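PDB 5ZNT: chitin deacetylase 1 from Bombyx mori, which hydrolyses the N-acetamido groups of N-acetylglucosamine residues in chitin as a zinc-dependent deacetylase of the carbohydrate esterase 4 family, yielding chitosan and acetate. Local coordinates for residues A[81-85]-A[86-90]; A[135-139]-A[140-144]. One frame throughout, in Å; residues are numbered along the deposited sequence.

Contact 1 (A[81-85]-A[86-90]); sequences KYTNY and SAVQE. With NAG (2-acetamido-2-deoxy-beta-D-glucopyranose), chain B.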
ATOM      1  N   LYS A  81       7.887  -7.467  13.152  1.00 17.43           N
ATOM      2  CA  LYS A  81       7.768  -8.374  14.287  1.00 16.01           C
ATOM      3  C   LYS A  81       6.696  -9.418  14.022  1.00 16.33           C
ATOM      4  O   LYS A  81       5.572  -9.092  13.621  1.00 15.51           O
ATOM      5  CB  LYS A  81       7.462  -7.605  15.589  1.00 18.92           C
ATOM      6  CG  LYS A  81       7.904  -8.347  16.859  1.00 16.58           C
ATOM      7  CD  LYS A  81       7.508  -7.525  18.132  1.00 18.71           C
ATOM      8  CE  LYS A  81       8.113  -8.119  19.385  1.00 25.68           C
ATOM      9  NZ  LYS A  81       7.865  -7.253  20.608  1.00 24.53           N
ATOM     10  N   TYR A  82       7.060 -10.689  14.236  1.00 14.53           N
ATOM     11  CA  TYR A  82       6.222 -11.868  14.043  1.00 14.70           C
ATOM     12  C   TYR A  82       5.966 -12.211  12.584  1.00 18.68           C
ATOM     13  O   TYR A  82       5.137 -13.078  12.301  1.00 18.13           O
ATOM     14  CB  TYR A  82       4.870 -11.743  14.757  1.00 16.43           C
ATOM     15  CG  TYR A  82       4.989 -11.283  16.200  1.00 21.07           C
ATOM     16  CD1 TYR A  82       5.722 -12.031  17.137  1.00 19.36           C
ATOM     17  CD2 TYR A  82       4.358 -10.114  16.631  1.00 16.43           C
ATOM     18  CE1 TYR A  82       5.816 -11.603  18.484  1.00 24.03           C
ATOM     19  CE2 TYR A  82       4.450  -9.684  17.951  1.00 20.32           C
ATOM     20  CZ  TYR A  82       5.169 -10.430  18.876  1.00 22.43           C
ATOM     21  OH  TYR A  82       5.254  -9.978  20.187  1.00 23.90           O
ATOM     22  N   THR A  83       6.651 -11.581  11.641  1.00 15.54           N
ATOM     23  CA  THR A  83       6.386 -11.878  10.245  1.00 14.85           C
ATOM     24  C   THR A  83       7.066 -13.181   9.842  1.00 17.98           C
ATOM     25  O   THR A  83       8.143 -13.516  10.337  1.00 16.89           O
ATOM     26  CB  THR A  83       6.840 -10.716   9.374  1.00 17.20           C
ATOM     27  OG1 THR A  83       5.816  -9.731   9.437  1.00 12.16           O
ATOM     28  CG2 THR A  83       7.083 -11.118   7.897  1.00 12.90           C
ATOM     29  N   ASN A  84       6.384 -13.938   8.994  1.00 16.27           N
ATOM     30  CA  ASN A  84       6.883 -15.185   8.424  1.00 18.95           C
ATOM     31  C   ASN A  84       7.445 -14.848   7.047  1.00 18.00           C
ATOM     32  O   ASN A  84       6.685 -14.552   6.118  1.00 17.53           O
ATOM     33  CB  ASN A  84       5.726 -16.173   8.388  1.00 19.33           C
ATOM     34  CG  ASN A  84       6.035 -17.463   7.667  1.00 22.78           C
ATOM     35  OD1 ASN A  84       6.952 -17.571   6.841  1.00 17.43           O
ATOM     36  ND2 ASN A  84       5.239 -18.466   7.986  1.00 23.19           N
ATOM     37  N   TYR A  85       8.777 -14.851   6.916  1.00 14.19           N
ATOM     38  CA  TYR A  85       9.378 -14.378   5.676  1.00 12.76           C
ATOM     39  C   TYR A  85       9.311 -15.387   4.536  1.00 19.63           C
ATOM     40  O   TYR A  85       9.441 -14.976   3.375  1.00 20.05           O
ATOM     41  CB  TYR A  85      10.822 -13.922   5.924  1.00 13.59           C
ATOM     42  CG  TYR A  85      10.771 -12.598   6.653  1.00 17.29           C
ATOM     43  CD1 TYR A  85      10.610 -11.394   5.945  1.00 14.81           C
ATOM     44  CD2 TYR A  85      10.776 -12.558   8.048  1.00 17.04           C
ATOM     45  CE1 TYR A  85      10.523 -10.184   6.614  1.00 14.85           C
ATOM     46  CE2 TYR A  85      10.686 -11.363   8.731  1.00 16.03           C
ATOM     47  CZ  TYR A  85      10.527 -10.187   8.014  1.00 16.98           C
ATOM     48  OH  TYR A  85      10.423  -9.031   8.714  1.00 17.14           O
ATOM     49  N   SER A  86       9.092 -16.677   4.827  1.00 19.21           N
ATOM     50  CA  SER A  86       8.750 -17.623   3.759  1.00 20.78           C
ATOM     51  C   SER A  86       7.405 -17.275   3.151  1.00 22.73           C
ATOM     52  O   SER A  86       7.201 -17.435   1.942  1.00 21.40           O
ATOM     53  CB  SER A  86       8.686 -19.050   4.299  1.00 20.82           C
ATOM     54  OG  SER A  86       9.969 -19.433   4.725  1.00 37.17           O
ATOM     55  N   ALA A  87       6.461 -16.845   3.992  1.00 19.67           N
ATOM     56  CA  ALA A  87       5.142 -16.458   3.501  1.00 20.39           C
ATOM     57  C   ALA A  87       5.219 -15.174   2.694  1.00 21.12           C
ATOM     58  O   ALA A  87       4.545 -15.045   1.662  1.00 20.84           O
ATOM     59  CB  ALA A  87       4.165 -16.311   4.673  1.00 18.25           C
ATOM     60  N   VAL A  88       6.007 -14.197   3.171  1.00 19.23           N
ATOM     61  CA  VAL A  88       6.248 -12.984   2.398  1.00 16.85           C
ATOM     62  C   VAL A  88       6.808 -13.355   1.025  1.00 18.14           C
ATOM     63  O   VAL A  88       6.374 -12.836  -0.009  1.00 18.53           O
ATOM     64  CB  VAL A  88       7.209 -12.045   3.170  1.00 16.85           C
ATOM     65  CG1 VAL A  88       7.696 -10.929   2.297  1.00 15.09           C
ATOM     66  CG2 VAL A  88       6.530 -11.449   4.453  1.00 12.56           C
ATOM     67  N   GLN A  89       7.775 -14.268   1.005  1.00 17.08           N
ATOM     68  CA  GLN A  89       8.397 -14.700  -0.244  1.00 17.96           C
ATOM     69  C   GLN A  89       7.382 -15.341  -1.177  1.00 18.46           C
ATOM     70  O   GLN A  89       7.397 -15.096  -2.389  1.00 19.62           O
ATOM     71  CB  GLN A  89       9.529 -15.681   0.062  1.00 19.49           C
ATOM     72  CG  GLN A  89      10.259 -16.213  -1.178  1.00 19.92           C
ATOM     73  CD  GLN A  89      11.406 -17.148  -0.790  1.00 20.89           C
ATOM     74  OE1 GLN A  89      11.360 -17.821   0.240  1.00 22.03           O
ATOM     75  NE2 GLN A  89      12.426 -17.191  -1.618  1.00 25.55           N
ATOM     76  N   GLU A  90       6.482 -16.152  -0.627  1.00 18.07           N
ATOM     77  CA  GLU A  90       5.498 -16.832  -1.454  1.00 20.79           C
ATOM     78  C   GLU A  90       4.455 -15.851  -1.985  1.00 24.80           C
ATOM     79  O   GLU A  90       4.043 -15.932  -3.150  1.00 20.40           O
ATOM     80  CB  GLU A  90       4.846 -17.949  -0.638  1.00 20.59           C
ATOM     81  CG  GLU A  90       3.746 -18.686  -1.362  1.00 22.24           C
ATOM     82  CD  GLU A  90       4.259 -19.561  -2.511  1.00 31.14           C
ATOM     83  OE1 GLU A  90       3.396 -20.166  -3.178  1.00 33.36           O
ATOM     84  OE2 GLU A  90       5.499 -19.635  -2.760  1.00 26.66           O
TER
HETATM   85  C1  NAG B   1       5.356 -19.742   7.361  1.00 26.92           C
HETATM   86  C2  NAG B   1       4.537 -20.856   7.982  1.00 31.97           C
HETATM   87  C3  NAG B   1       4.718 -22.135   7.167  1.00 35.65           C
HETATM   88  C4  NAG B   1       4.442 -21.880   5.685  1.00 40.16           C
HETATM   89  C5  NAG B   1       5.180 -20.635   5.202  1.00 29.40           C
HETATM   90  C6  NAG B   1       4.794 -20.213   3.803  1.00 30.56           C
HETATM   91  C7  NAG B   1       4.442 -20.326  10.389  1.00 34.16           C
HETATM   92  C8  NAG B   1       4.843 -20.782  11.760  1.00 36.63           C
HETATM   93  N2  NAG B   1       4.866 -21.089   9.378  1.00 29.39           N
HETATM   94  O3  NAG B   1       3.842 -23.117   7.703  1.00 45.62           O
HETATM   95  O4  NAG B   1       5.034 -22.888   4.877  1.00 57.53           O
HETATM   96  O5  NAG B   1       4.916 -19.526   6.065  1.00 25.70           O
HETATM   97  O6  NAG B   1       3.385 -20.058   3.694  1.00 37.57           O
HETATM   98  O7  NAG B   1       3.786 -19.289  10.203  1.00 34.35           O

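Contact 2 (A[135-139]-A[140-144]); sequences SNITD and NSVVG. With NAG (2-acetamido-2-deoxy-beta-D-glucopyranose), chain D.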
ATOM      1  N   SER A 135      13.328 -13.003   2.710  1.00 17.48           N
ATOM      2  CA  SER A 135      12.420 -13.482   1.668  1.00 14.39           C
ATOM      3  C   SER A 135      13.140 -13.671   0.335  1.00 19.65           C
ATOM      4  O   SER A 135      12.488 -13.992  -0.666  1.00 19.30           O
ATOM      5  CB  SER A 135      11.248 -12.506   1.487  1.00 17.72           C
ATOM      6  OG  SER A 135      10.430 -12.516   2.654  1.00 17.45           O
ATOM      7  N   ASN A 136      14.450 -13.427   0.290  1.00 19.38           N
ATOM      8  CA  ASN A 136      15.265 -13.635  -0.909  1.00 20.98           C
ATOM      9  C   ASN A 136      14.646 -12.946  -2.128  1.00 24.15           C
ATOM     10  O   ASN A 136      14.366 -13.547  -3.165  1.00 24.35           O
ATOM     11  CB  ASN A 136      15.481 -15.127  -1.164  1.00 25.39           C
ATOM     12  CG  ASN A 136      16.543 -15.381  -2.231  1.00 28.28           C
ATOM     13  OD1 ASN A 136      17.366 -14.511  -2.520  1.00 26.42           O
ATOM     14  ND2 ASN A 136      16.526 -16.564  -2.816  1.00 35.62           N
ATOM     15  N   ILE A 137      14.404 -11.653  -1.972  1.00 23.57           N
ATOM     16  CA  ILE A 137      13.861 -10.843  -3.049  1.00 22.94           C
ATOM     17  C   ILE A 137      15.022 -10.051  -3.617  1.00 25.27           C
ATOM     18  O   ILE A 137      15.655  -9.255  -2.909  1.00 22.83           O
ATOM     19  CB  ILE A 137      12.717  -9.946  -2.554  1.00 25.06           C
ATOM     20  CG1 ILE A 137      11.541 -10.843  -2.131  1.00 21.58           C
ATOM     21  CG2 ILE A 137      12.317  -8.922  -3.655  1.00 21.31           C
ATOM     22  CD1 ILE A 137      10.382 -10.092  -1.447  1.00 23.63           C
ATOM     23  N   THR A 138      15.348 -10.315  -4.882  1.00 23.89           N
ATOM     24  CA  THR A 138      16.555  -9.769  -5.485  1.00 27.51           C
ATOM     25  C   THR A 138      16.283  -8.822  -6.643  1.00 28.17           C
ATOM     26  O   THR A 138      17.238  -8.301  -7.229  1.00 29.25           O
ATOM     27  CB  THR A 138      17.459 -10.914  -5.974  1.00 30.81           C
ATOM     28  OG1 THR A 138      16.702 -11.762  -6.847  1.00 28.01           O
ATOM     29  CG2 THR A 138      17.947 -11.757  -4.788  1.00 24.94           C
ATOM     30  N   ASP A 139      15.021  -8.571  -6.996  1.00 25.93           N
ATOM     31  CA  ASP A 139      14.712  -7.775  -8.175  1.00 24.14           C
ATOM     32  C   ASP A 139      14.412  -6.314  -7.856  1.00 26.33           C
ATOM     33  O   ASP A 139      13.826  -5.620  -8.693  1.00 24.98           O
ATOM     34  CB  ASP A 139      13.542  -8.409  -8.934  1.00 29.01           C
ATOM     35  CG  ASP A 139      12.251  -8.416  -8.122  1.00 33.13           C
ATOM     36  OD1 ASP A 139      12.288  -8.072  -6.910  1.00 23.20           O
ATOM     37  OD2 ASP A 139      11.197  -8.746  -8.702  1.00 28.66           O
ATOM     38  N   ASN A 140      14.770  -5.840  -6.655  1.00 23.59           N
ATOM     39  CA  ASN A 140      14.591  -4.437  -6.255  1.00 23.78           C
ATOM     40  C   ASN A 140      13.141  -3.952  -6.377  1.00 24.58           C
ATOM     41  O   ASN A 140      12.886  -2.773  -6.646  1.00 23.76           O
ATOM     42  CB  ASN A 140      15.524  -3.525  -7.045  1.00 25.95           C
ATOM     43  CG  ASN A 140      16.971  -3.912  -6.865  1.00 32.32           C
ATOM     44  OD1 ASN A 140      17.620  -4.346  -7.809  1.00 40.58           O
ATOM     45  ND2 ASN A 140      17.468  -3.800  -5.647  1.00 30.90           N
ATOM     46  N   SER A 141      12.185  -4.848  -6.139  1.00 20.41           N
ATOM     47  CA  SER A 141      10.766  -4.525  -6.257  1.00 22.60           C
ATOM     48  C   SER A 141      10.105  -4.130  -4.929  1.00 19.13           C
ATOM     49  O   SER A 141       8.916  -3.801  -4.922  1.00 18.41           O
ATOM     50  CB  SER A 141      10.017  -5.706  -6.872  1.00 22.93           C
ATOM     51  OG  SER A 141      10.137  -6.874  -6.070  1.00 25.09           O
ATOM     52  N   VAL A 142      10.835  -4.134  -3.817  1.00 19.73           N
ATOM     53  CA  VAL A 142      10.338  -3.607  -2.543  1.00 14.88           C
ATOM     54  C   VAL A 142      10.617  -2.098  -2.546  1.00 16.56           C
ATOM     55  O   VAL A 142      11.733  -1.665  -2.292  1.00 17.73           O
ATOM     56  CB  VAL A 142      10.998  -4.317  -1.357  1.00 18.15           C
ATOM     57  CG1 VAL A 142      10.499  -3.742  -0.025  1.00 18.12           C
ATOM     58  CG2 VAL A 142      10.775  -5.853  -1.440  1.00 16.60           C
ATOM     59  N   VAL A 143       9.609  -1.283  -2.874  1.00 16.16           N
ATOM     60  CA  VAL A 143       9.884   0.112  -3.230  1.00 17.74           C
ATOM     61  C   VAL A 143       8.929   1.091  -2.552  1.00 19.60           C
ATOM     62  O   VAL A 143       9.105   2.310  -2.666  1.00 19.63           O
ATOM     63  CB  VAL A 143       9.841   0.316  -4.763  1.00 19.60           C
ATOM     64  CG1 VAL A 143      10.788  -0.652  -5.472  1.00 25.06           C
ATOM     65  CG2 VAL A 143       8.412   0.166  -5.296  1.00 17.75           C
ATOM     66  N   GLY A 144       7.903   0.579  -1.871  1.00 17.60           N
ATOM     67  CA  GLY A 144       6.918   1.435  -1.228  1.00 14.71           C
ATOM     68  C   GLY A 144       7.046   1.500   0.280  1.00 20.88           C
ATOM     69  O   GLY A 144       7.596   0.588   0.911  1.00 17.83           O
TER
HETATM   70  C1  NAG D 604      17.486 -16.913  -3.840  1.00 44.77           C
HETATM   71  C2  NAG D 604      18.442 -17.995  -3.285  1.00 52.51           C
HETATM   72  C3  NAG D 604      19.242 -18.671  -4.409  1.00 53.45           C
HETATM   73  C4  NAG D 604      18.336 -19.116  -5.544  1.00 50.49           C
HETATM   74  C5  NAG D 604      17.544 -17.912  -6.028  1.00 61.15           C
HETATM   75  C6  NAG D 604      16.589 -18.238  -7.151  1.00 54.94           C
HETATM   76  C7  NAG D 604      19.477 -17.846  -1.056  1.00 49.61           C
HETATM   77  C8  NAG D 604      20.466 -17.107  -0.197  1.00 43.82           C
HETATM   78  N2  NAG D 604      19.350 -17.405  -2.311  1.00 50.73           N
HETATM   79  O3  NAG D 604      19.938 -19.795  -3.882  1.00 63.70           O
HETATM   80  O4  NAG D 604      19.106 -19.657  -6.613  1.00 65.17           O
HETATM   81  O5  NAG D 604      16.752 -17.428  -4.938  1.00 49.28           O
HETATM   82  O6  NAG D 604      15.861 -19.428  -6.880  1.00 63.91           O
HETATM   83  O7  NAG D 604      18.822 -18.795  -0.629  1.00 53.44           O
HETATM   84  O   HOH W   1      15.861  -6.850  -4.168  1.00 21.15           O

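Contact 1 (A[81-85]-A[86-90])
N84 and A87 meet at the start of helix 85-93, where N84 is the N-cap: A87 N donates to N84 OD1 over 3.0 Å, from well above the amide plane (60° out of it). The backbone adds V88 N to N84 O at 3.0 Å, and Q89 N to Y85 O. With CG anti to the backbone N (chi1 173°), the N84 amide turns OD1 to the helix end and leaves ND2 for the glycan, bonded to C1 of the N-acetylglucosamine at 1.4 Å. ND2 also donates to the sugar's O7 at 2.8 Å, while A87 CB approaches its O5 at 3.6 Å. On the apolar side, T83 CG2 touches V88 CG2 at 3.5 Å and, in a direction roughly perpendicular to that, stands over the centre of one face of the Y85 ring, 3.5 Å above its plane. Farther out, M127, I130, I131 and F134 of helix 117-134 pack on that ring, and H80 ND1 binds Y85 OH; S79 O binds T83 OG1. The sequon asparagine thus divides its amide, oxygen for the cap and nitrogen for the N-linked sugar, which is consistent with the glycan root and the helix start being held together.

Contact 2 (A[135-139]-A[140-144])
D139 and S141 both carry their first side-chain branch between the backbone N and the carbonyl carbon (chi1 64° and 60°), and these paired torsions bring carboxylate and hydroxyl together across N140, whose positive phi turns the chain. S141 OG donates to D139 OD1 over 2.6 Å, meeting it on the syn side, 29° out of the carboxylate plane. The same oxygen accepts a weak bond from S141 N at 3.3 Å, the link that defines an Asx turn. A water bridges the bend: it donates to I137 O at 2.7 Å and accepts from N140 N at 2.9 Å. Beside the polar pair, I137 CG2 lies 3.8 Å from S141 OG and 4.1 Å from V142 CG2, the two branched side chains crossing at about a right angle, with I131 of helix 117-134 touching both. Upstream, N136 ends that helix in a Schellman motif and carries an N-acetylglucosamine on ND2. H92 NE2 of helix 85-93 is hydrogen-bonded to S141 OG as well. An alanine at S141 would lose this hydroxyl, and would probably cost the D139 carboxylate its short bond, leaving the weak backbone one, and H92 NE2 its partner here. Because S141 OG points its hydrogen at D139 OD1, H92 is likely to be the donor in their bond, so imidazole, hydroxyl and carboxylate form a polar chain tying this turn to helix 85-93.

Overall arrangement
Contacts 1 and 2 follow one another along the polysaccharide deacetylase domain, the catalytic part of this enzyme, with centres about 13 Å apart. They meet directly: Y85 O and S135 OG are 2.7 Å apart, a probable hydrogen bond, and V88 CG1 packs 3.2 Å from S135 OG. Q89 adds its CG against S135 O, also at 3.2 Å, so the first turns of helix 85-93 rest on the loop leaving helix 117-134. Neither contact holds a zinc ligand. By nearest side-chain atoms, T83 lies about 7 Å from zinc ligand D46 and about 11 Å from the zinc ion, V142 about 10 Å from H101. Both contacts instead root N-linked sugars, on N84 and N136.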